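Local coordinates for protein Per a 4 allergen (PDB 3EBW) that probably binds small hydrophobic ligands inside a lipocalin beta barrel and acts as a major cockroach allergen recognised by IgE, at residues T11-T16 / Y95-T100; T16-T21 / T100-Y105; L25-T28 / D32-D35. All coordinates share one frame; numbering follows the deposited sequence.

Interaction 1: T11-T16 / Y95-T100. Unlike the reference sequence in segment 95-100: V98 (reference Ile).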
loop_
_atom_site.group_PDB
_atom_site.type_symbol
_atom_site.label_atom_id
_atom_site.label_comp_id
_atom_site.label_asym_id
_atom_site.label_seq_id
_atom_site.Cartn_x
_atom_site.Cartn_y
_atom_site.Cartn_z
ATOM N N THR A 11 -3.743 -25.352 11.343
ATOM C CA THR A 11 -3.284 -26.727 11.133
ATOM C C THR A 11 -4.408 -27.505 10.505
ATOM O O THR A 11 -5.551 -27.035 10.469
ATOM C CB THR A 11 -2.973 -27.485 12.410
ATOM O OG1 THR A 11 -4.185 -27.600 13.164
ATOM C CG2 THR A 11 -1.883 -26.802 13.220
ATOM N N GLY A 12 -4.077 -28.711 10.043
ATOM C CA GLY A 12 -5.061 -29.573 9.416
ATOM C C GLY A 12 -5.377 -29.099 8.015
ATOM O O GLY A 12 -6.432 -29.421 7.471
ATOM N N LEU A 13 -4.456 -28.329 7.435
ATOM C CA LEU A 13 -4.636 -27.794 6.098
ATOM C C LEU A 13 -4.825 -28.937 5.103
ATOM O O LEU A 13 -4.073 -29.894 5.094
ATOM C CB LEU A 13 -3.431 -26.925 5.706
ATOM C CG LEU A 13 -3.437 -26.394 4.263
ATOM C CD1 LEU A 13 -4.676 -25.541 4.012
ATOM C CD2 LEU A 13 -2.160 -25.630 4.010
ATOM N N ASP A 14 -5.845 -28.822 4.267
ATOM C CA ASP A 14 -6.152 -29.835 3.271
ATOM C C ASP A 14 -6.461 -29.133 1.927
ATOM O O ASP A 14 -7.612 -28.815 1.611
ATOM C CB ASP A 14 -7.341 -30.672 3.773
ATOM C CG ASP A 14 -7.727 -31.784 2.820
ATOM O OD1 ASP A 14 -6.942 -32.092 1.907
ATOM O OD2 ASP A 14 -8.820 -32.364 2.982
HETATM N N MSE A 15 -5.407 -28.899 1.147
HETATM C CA MSE A 15 -5.524 -28.227 -0.139
HETATM C C MSE A 15 -6.547 -28.856 -1.052
HETATM O O MSE A 15 -6.855 -28.328 -2.101
HETATM C CB MSE A 15 -4.164 -28.146 -0.836
HETATM C CG MSE A 15 -3.210 -27.169 -0.160
HETATM SE SE MSE A 15 -3.984 -25.375 0.078
HETATM C CE MSE A 15 -3.479 -24.677 -1.656
ATOM N N THR A 16 -7.094 -29.983 -0.647
ATOM C CA THR A 16 -8.095 -30.623 -1.462
ATOM C C THR A 16 -9.408 -29.937 -1.145
ATOM O O THR A 16 -10.256 -29.794 -2.010
ATOM C CB THR A 16 -8.177 -32.110 -1.146
ATOM O OG1 THR A 16 -6.848 -32.633 -1.054
ATOM C CG2 THR A 16 -8.907 -32.844 -2.253
ATOM N N TYR A 95 3.913 -20.515 0.683
ATOM C CA TYR A 95 2.902 -19.655 1.300
ATOM C C TYR A 95 2.325 -20.281 2.583
ATOM O O TYR A 95 2.115 -21.506 2.651
ATOM C CB TYR A 95 1.751 -19.457 0.316
ATOM C CG TYR A 95 2.149 -18.763 -0.948
ATOM C CD1 TYR A 95 2.118 -17.377 -1.028
ATOM C CD2 TYR A 95 2.556 -19.481 -2.057
ATOM C CE1 TYR A 95 2.480 -16.721 -2.186
ATOM C CE2 TYR A 95 2.923 -18.844 -3.217
ATOM C CZ TYR A 95 2.882 -17.463 -3.281
ATOM O OH TYR A 95 3.219 -16.802 -4.437
ATOM N N PHE A 96 2.041 -19.442 3.577
ATOM C CA PHE A 96 1.486 -19.873 4.864
ATOM C C PHE A 96 -0.016 -19.713 4.906
ATOM O O PHE A 96 -0.517 -18.675 4.582
ATOM C CB PHE A 96 2.105 -19.059 5.992
ATOM C CG PHE A 96 3.570 -19.261 6.119
ATOM C CD1 PHE A 96 4.092 -20.034 7.148
ATOM C CD2 PHE A 96 4.437 -18.753 5.156
ATOM C CE1 PHE A 96 5.458 -20.300 7.201
ATOM C CE2 PHE A 96 5.797 -19.015 5.203
ATOM C CZ PHE A 96 6.309 -19.790 6.226
HETATM N N MSE A 97 -0.738 -20.744 5.312
HETATM C CA MSE A 97 -2.177 -20.654 5.390
HETATM C C MSE A 97 -2.484 -20.113 6.763
HETATM O O MSE A 97 -2.576 -20.873 7.706
HETATM C CB MSE A 97 -2.787 -22.029 5.252
HETATM C CG MSE A 97 -4.269 -22.021 5.394
HETATM SE SE MSE A 97 -5.043 -20.838 4.082
HETATM C CE MSE A 97 -5.278 -22.092 2.614
ATOM N N VAL A 98 -2.639 -18.802 6.891
ATOM C CA VAL A 98 -2.925 -18.193 8.187
ATOM C C VAL A 98 -4.279 -18.561 8.799
ATOM O O VAL A 98 -4.402 -18.669 10.024
ATOM C CB VAL A 98 -2.822 -16.679 8.077
ATOM C CG1 VAL A 98 -3.211 -16.011 9.393
ATOM C CG2 VAL A 98 -1.414 -16.313 7.666
ATOM N N GLY A 99 -5.292 -18.754 7.959
ATOM C CA GLY A 99 -6.598 -19.110 8.474
ATOM C C GLY A 99 -7.689 -19.251 7.429
ATOM O O GLY A 99 -7.853 -18.393 6.564
ATOM N N THR A 100 -8.455 -20.332 7.503
ATOM C CA THR A 100 -9.536 -20.526 6.552
ATOM C C THR A 100 -10.617 -21.524 7.000
ATOM O O THR A 100 -10.385 -22.374 7.853
ATOM C CB THR A 100 -8.996 -20.981 5.207
ATOM O OG1 THR A 100 -10.087 -21.088 4.292
ATOM C CG2 THR A 100 -8.310 -22.349 5.332
#

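Interaction 2: T16-T21 / T100-Y105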
loop_
_atom_site.group_PDB
_atom_site.type_symbol
_atom_site.label_atom_id
_atom_site.label_comp_id
_atom_site.label_asym_id
_atom_site.label_seq_id
_atom_site.Cartn_x
_atom_site.Cartn_y
_atom_site.Cartn_z
ATOM N N THR A 16 -7.094 -29.983 -0.647
ATOM C CA THR A 16 -8.095 -30.623 -1.462
ATOM C C THR A 16 -9.408 -29.937 -1.145
ATOM O O THR A 16 -10.256 -29.794 -2.010
ATOM C CB THR A 16 -8.177 -32.110 -1.146
ATOM O OG1 THR A 16 -6.848 -32.633 -1.054
ATOM C CG2 THR A 16 -8.907 -32.844 -2.253
ATOM N N LYS A 17 -9.565 -29.507 0.102
ATOM C CA LYS A 17 -10.773 -28.807 0.528
ATOM C C LYS A 17 -10.692 -27.332 0.130
ATOM O O LYS A 17 -11.634 -26.567 0.335
ATOM C CB LYS A 17 -10.939 -28.899 2.045
ATOM C CG LYS A 17 -11.441 -30.232 2.574
ATOM C CD LYS A 17 -11.587 -30.156 4.089
ATOM C CE LYS A 17 -12.158 -31.415 4.696
ATOM N NZ LYS A 17 -12.028 -31.343 6.176
ATOM N N TYR A 18 -9.552 -26.942 -0.432
ATOM C CA TYR A 18 -9.327 -25.568 -0.847
ATOM C C TYR A 18 -9.684 -25.410 -2.307
ATOM O O TYR A 18 -9.574 -24.330 -2.871
ATOM C CB TYR A 18 -7.862 -25.199 -0.649
ATOM C CG TYR A 18 -7.651 -23.713 -0.547
ATOM C CD1 TYR A 18 -8.034 -23.016 0.597
ATOM C CD2 TYR A 18 -7.108 -22.993 -1.609
ATOM C CE1 TYR A 18 -7.885 -21.649 0.679
ATOM C CE2 TYR A 18 -6.957 -21.632 -1.537
ATOM C CZ TYR A 18 -7.349 -20.955 -0.392
ATOM O OH TYR A 18 -7.235 -19.580 -0.339
ATOM N N VAL A 19 -10.084 -26.511 -2.928
ATOM C CA VAL A 19 -10.467 -26.501 -4.327
ATOM C C VAL A 19 -11.499 -25.404 -4.558
ATOM O O VAL A 19 -12.197 -24.997 -3.631
ATOM C CB VAL A 19 -11.036 -27.893 -4.747
ATOM C CG1 VAL A 19 -12.155 -27.736 -5.772
ATOM C CG2 VAL A 19 -9.911 -28.752 -5.340
ATOM N N GLY A 20 -11.580 -24.912 -5.788
ATOM C CA GLY A 20 -12.548 -23.874 -6.079
ATOM C C GLY A 20 -12.016 -22.514 -6.526
ATOM O O GLY A 20 -10.854 -22.368 -6.917
ATOM N N THR A 21 -12.899 -21.514 -6.473
ATOM C CA THR A 21 -12.579 -20.154 -6.892
ATOM C C THR A 21 -12.596 -19.184 -5.736
ATOM O O THR A 21 -13.638 -18.930 -5.133
ATOM C CB THR A 21 -13.566 -19.664 -7.955
ATOM O OG1 THR A 21 -13.414 -20.464 -9.133
ATOM C CG2 THR A 21 -13.300 -18.205 -8.306
ATOM N N THR A 100 -8.455 -20.332 7.503
ATOM C CA THR A 100 -9.536 -20.526 6.552
ATOM C C THR A 100 -10.617 -21.524 7.000
ATOM O O THR A 100 -10.385 -22.374 7.853
ATOM C CB THR A 100 -8.996 -20.981 5.207
ATOM O OG1 THR A 100 -10.087 -21.088 4.292
ATOM C CG2 THR A 100 -8.310 -22.349 5.332
ATOM N N ASP A 101 -11.804 -21.408 6.421
ATOM C CA ASP A 101 -12.884 -22.318 6.742
ATOM C C ASP A 101 -13.262 -23.036 5.453
ATOM O O ASP A 101 -14.318 -23.657 5.352
ATOM C CB ASP A 101 -14.085 -21.558 7.303
ATOM C CG ASP A 101 -14.839 -20.777 6.244
ATOM O OD1 ASP A 101 -15.876 -20.185 6.601
ATOM O OD2 ASP A 101 -14.416 -20.749 5.069
ATOM N N TYR A 102 -12.374 -22.930 4.473
ATOM C CA TYR A 102 -12.538 -23.537 3.164
ATOM C C TYR A 102 -13.805 -23.185 2.427
ATOM O O TYR A 102 -14.063 -23.774 1.382
ATOM C CB TYR A 102 -12.436 -25.067 3.213
ATOM C CG TYR A 102 -11.153 -25.594 3.798
ATOM C CD1 TYR A 102 -11.026 -25.781 5.170
ATOM C CD2 TYR A 102 -10.059 -25.886 2.992
ATOM C CE1 TYR A 102 -9.846 -26.243 5.728
ATOM C CE2 TYR A 102 -8.874 -26.350 3.547
ATOM C CZ TYR A 102 -8.781 -26.520 4.918
ATOM O OH TYR A 102 -7.615 -26.906 5.507
ATOM N N GLN A 103 -14.607 -22.256 2.938
ATOM C CA GLN A 103 -15.814 -21.886 2.207
ATOM C C GLN A 103 -16.534 -20.620 2.638
ATOM O O GLN A 103 -17.736 -20.637 2.854
ATOM C CB GLN A 103 -16.793 -23.071 2.167
ATOM C CG GLN A 103 -16.710 -23.836 0.834
ATOM C CD GLN A 103 -17.479 -25.143 0.812
ATOM O OE1 GLN A 103 -18.695 -25.166 0.993
ATOM N NE2 GLN A 103 -16.767 -26.242 0.577
ATOM N N THR A 104 -15.792 -19.518 2.735
ATOM C CA THR A 104 -16.346 -18.220 3.121
ATOM C C THR A 104 -15.251 -17.155 3.213
ATOM O O THR A 104 -15.412 -16.052 2.702
ATOM C CB THR A 104 -17.093 -18.284 4.477
ATOM O OG1 THR A 104 -18.200 -17.389 4.429
ATOM C CG2 THR A 104 -16.219 -17.836 5.626
ATOM N N TYR A 105 -14.147 -17.496 3.876
ATOM C CA TYR A 105 -13.009 -16.601 4.037
ATOM C C TYR A 105 -11.733 -17.437 3.930
ATOM O O TYR A 105 -11.761 -18.640 4.150
ATOM C CB TYR A 105 -13.062 -15.906 5.389
ATOM C CG TYR A 105 -12.648 -16.770 6.549
ATOM C CD1 TYR A 105 -13.493 -17.755 7.050
ATOM C CD2 TYR A 105 -11.408 -16.593 7.155
ATOM C CE1 TYR A 105 -13.118 -18.543 8.130
ATOM C CE2 TYR A 105 -11.018 -17.374 8.234
ATOM C CZ TYR A 105 -11.876 -18.351 8.720
ATOM O OH TYR A 105 -11.482 -19.133 9.788
#

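Interaction 3: L25-T28 / D32-D35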
loop_
_atom_site.group_PDB
_atom_site.type_symbol
_atom_site.label_atom_id
_atom_site.label_comp_id
_atom_site.label_asym_id
_atom_site.label_seq_id
_atom_site.Cartn_x
_atom_site.Cartn_y
_atom_site.Cartn_z
ATOM N N LEU A 25 -10.345 -10.334 -1.918
ATOM C CA LEU A 25 -11.095 -9.165 -1.489
ATOM C C LEU A 25 -10.299 -8.055 -0.824
ATOM O O LEU A 25 -10.682 -6.893 -0.906
ATOM C CB LEU A 25 -12.242 -9.597 -0.598
ATOM C CG LEU A 25 -13.137 -10.624 -1.291
ATOM C CD1 LEU A 25 -14.419 -10.840 -0.456
ATOM C CD2 LEU A 25 -13.448 -10.164 -2.718
ATOM N N PHE A 26 -9.211 -8.404 -0.146
ATOM C CA PHE A 26 -8.349 -7.408 0.471
ATOM C C PHE A 26 -6.944 -7.934 0.306
ATOM O O PHE A 26 -6.760 -9.134 0.143
ATOM C CB PHE A 26 -8.657 -7.239 1.948
ATOM C CG PHE A 26 -10.054 -6.840 2.217
ATOM C CD1 PHE A 26 -11.080 -7.751 2.080
ATOM C CD2 PHE A 26 -10.354 -5.547 2.601
ATOM C CE1 PHE A 26 -12.394 -7.377 2.326
ATOM C CE2 PHE A 26 -11.656 -5.163 2.848
ATOM C CZ PHE A 26 -12.681 -6.071 2.712
ATOM N N ARG A 27 -5.958 -7.049 0.342
ATOM C CA ARG A 27 -4.574 -7.466 0.189
ATOM C C ARG A 27 -3.653 -6.416 0.773
ATOM O O ARG A 27 -4.015 -5.244 0.858
ATOM C CB ARG A 27 -4.216 -7.625 -1.288
ATOM C CG ARG A 27 -4.156 -6.287 -2.022
ATOM C CD ARG A 27 -3.470 -6.351 -3.369
ATOM N NE ARG A 27 -4.422 -6.458 -4.473
ATOM C CZ ARG A 27 -4.448 -5.645 -5.528
ATOM N NH1 ARG A 27 -3.576 -4.650 -5.639
ATOM N NH2 ARG A 27 -5.355 -5.824 -6.473
ATOM N N THR A 28 -2.464 -6.837 1.175
ATOM C CA THR A 28 -1.475 -5.910 1.679
ATOM C C THR A 28 -1.061 -5.175 0.418
ATOM O O THR A 28 -0.722 -5.813 -0.579
ATOM C CB THR A 28 -0.240 -6.649 2.236
ATOM O OG1 THR A 28 -0.531 -7.151 3.543
ATOM C CG2 THR A 28 0.978 -5.722 2.285
ATOM N N ASP A 32 4.260 -4.900 -7.399
ATOM C CA ASP A 32 3.791 -5.931 -8.319
ATOM C C ASP A 32 2.461 -6.522 -7.849
ATOM O O ASP A 32 2.433 -7.485 -7.105
ATOM C CB ASP A 32 4.860 -7.029 -8.493
ATOM C CG ASP A 32 5.224 -7.723 -7.195
ATOM O OD1 ASP A 32 4.515 -8.672 -6.804
ATOM O OD2 ASP A 32 6.224 -7.319 -6.568
ATOM N N GLU A 33 1.368 -5.919 -8.309
ATOM C CA GLU A 33 -0.008 -6.288 -7.979
ATOM C C GLU A 33 -0.834 -4.987 -7.938
ATOM O O GLU A 33 -2.060 -5.001 -7.688
ATOM C CB GLU A 33 -0.075 -7.000 -6.623
ATOM C CG GLU A 33 -1.458 -7.465 -6.199
ATOM C CD GLU A 33 -1.394 -8.633 -5.217
ATOM O OE1 GLU A 33 -0.258 -9.014 -4.875
ATOM O OE2 GLU A 33 -2.453 -9.170 -4.792
ATOM N N GLU A 34 -0.133 -3.879 -8.216
ATOM C CA GLU A 34 -0.653 -2.505 -8.242
ATOM C C GLU A 34 -1.803 -2.268 -9.198
ATOM O O GLU A 34 -2.792 -1.615 -8.834
ATOM C CB GLU A 34 0.460 -1.544 -8.638
ATOM C CG GLU A 34 0.935 -0.607 -7.563
ATOM C CD GLU A 34 2.076 0.240 -8.055
ATOM O OE1 GLU A 34 1.816 1.187 -8.817
ATOM O OE2 GLU A 34 3.236 -0.050 -7.702
ATOM N N ASP A 35 -1.620 -2.758 -10.434
ATOM C CA ASP A 35 -2.593 -2.648 -11.528
ATOM C C ASP A 35 -3.871 -3.423 -11.250
ATOM O O ASP A 35 -4.938 -2.843 -11.093
ATOM C CB ASP A 35 -1.986 -3.161 -12.835
ATOM C CG ASP A 35 -1.129 -2.125 -13.523
ATOM O OD1 ASP A 35 -0.415 -2.477 -14.489
ATOM O OD2 ASP A 35 -1.178 -0.951 -13.099
#

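Interaction 1: T11-T16 / Y95-T100
L13 and M97 meet as apolar chains, with no flat group between them. Aromatic rings border the contact from outside the two segments: W76 and F81 touch M15, while F10, Y18 and F81 touch M97. The carboxylate of D14 turns away to T16, its OD1 receiving OG1 of T16 at 3.0 Å on the syn side, 27° out of the carboxylate plane. Within this surround the contact is purely apolar. L13 CD1 sits 3.8 Å from CE of selenomethionine M97 and equally close to M97 CG, and the other branch, L13 CD2, rests 3.9 Å from M97 CB. The two methyls thus line up along the CB-CG bond of M97, and the two side chains cross at about a right angle. M97 places CG opposite its backbone N (chi1 177°) and then bends at chi2 and chi3, which curls the terminal methyl back to L13 CD1. The selenium of M15 makes a looser touch, 4.3 Å from M97 CE. No hydrogen bond joins the segments, whose backbones stay well apart: CA of L13 and CA of M97 are 7.6 Å from each other. Polar backbone atoms find partners elsewhere, L13 with E78, and M97 with D79 and OG1 of T8. Just beyond, V98 and G99 both face I107 in a classic beta bulge of strand 93-100. The example illustrates a feature of the lipocalin fold, in which the segment leading to the first strand passes across one end of the barrel and packs apolar side chains against its wall.

Interaction 2: T16-T21 / T100-Y105
K17 and Y18 meet Y102 where two sequence signatures of the lipocalin barrel come together: G20-T21-W22, matching the G-x-W motif at the start of the first strand, and T100-D101-Y102, matching the T-D-Y motif of the turn between strands 93-100 and 106-112. The Y102 ring is the centrepiece. One face carries CG2 of T100, 4.1 Å above the plane and over the ring centre. On the opposite side comes K17, whose CB lies 3.3 Å from Y102 CD2; its extended chain carries NZ to 6.0 Å from the ring centroid, a long cation-pi approach that is weak at most. The backbone N of Y18 reaches the ring edge, 3.6 Å from Y102 CD2. At the far end of the ring, Y102 OH bonds to the backbone N of D14. Y18 points its own ring edge at Y102 and T100, while its ring stacks on W22, meets Y44 edge-to-face and has its hydroxyl bonded to S106 OG. The turn itself is internally braced. D101 OD2 accepts from Q103 N in an Asx turn, from above the carboxylate plane. T100 OG1 accepts from Y102 N at 2.9 Å, with an angle of 158° at the hydrogen, which closes an ST turn, and the same hydroxyl donates to Y105 O at 3.0 Å, in the carbonyl plane on a lone pair.

Interaction 3: L25-T28 / D32-D35
Charge comes first where R27 faces E33. NE of R27 and OE2 of E33 lie 3.4 Å apart, a salt bridge of charges alone, because the oxygen stands well out of the guanidinium plane and no N-H is aimed at it. The backbone O of E33 lies beside R27 NH1, but at an angle too poor for a hydrogen bond. Other partners take the guanidinium's bonds: NH2 donates to F36 O and NH1 pairs with the carboxylate of E153. Around E33 OE2 the carboxylates of E24 and E40 crowd in, and W122 NE1 offers a weak hydrogen bond; such a cluster probably leans on R27 for its charge balance.

Packing forms the second kind. E33 CG covers one face of the guanidinium, 3.3 Å above its plane and displaced toward the rim, and E33 OE2 is 3.3 Å from R27 CD. R27 turns CG between its backbone N and carbonyl carbon (chi1 70°) and bends at chi3, which lays the flat group alongside the extended E33 chain, running the opposite way, with guanidinium and carboxylate planes 39° apart.

Strand 20-27 is the first of the barrel, and 32-35 belong to the loop after it, in lipocalins the large one at the open end; the R27-E33 pair ties that loop to the end of the strand.

Contacts with other molecules make the third kind. A PE4 molecule, probably from the crystallisation liquor, sits about 4 Å from the E33 side chain, consistent with a pocket there. E34 packs against L13 of the second subunit.

Interactions 1 and 2 form one continuous patch, their centres 9 Å apart, touching directly and sharing T16 and T100. Interaction 3 lies on the opposite side of the chain's centre, about 21 Å from interaction 1 and 20 Å from interaction 2, centre to centre. Along the chain, 11-16, 16-21, 25-28 and 32-35 follow in turn, and 95-100 with 100-105 return much later, so that the first two contacts cross in sequence and the third is a short local closure between their halves. Strand 20-27 spans interactions 2 and 3. As in other lipocalins, it probably runs from the closed barrel end, where the motifs gather, toward the open end.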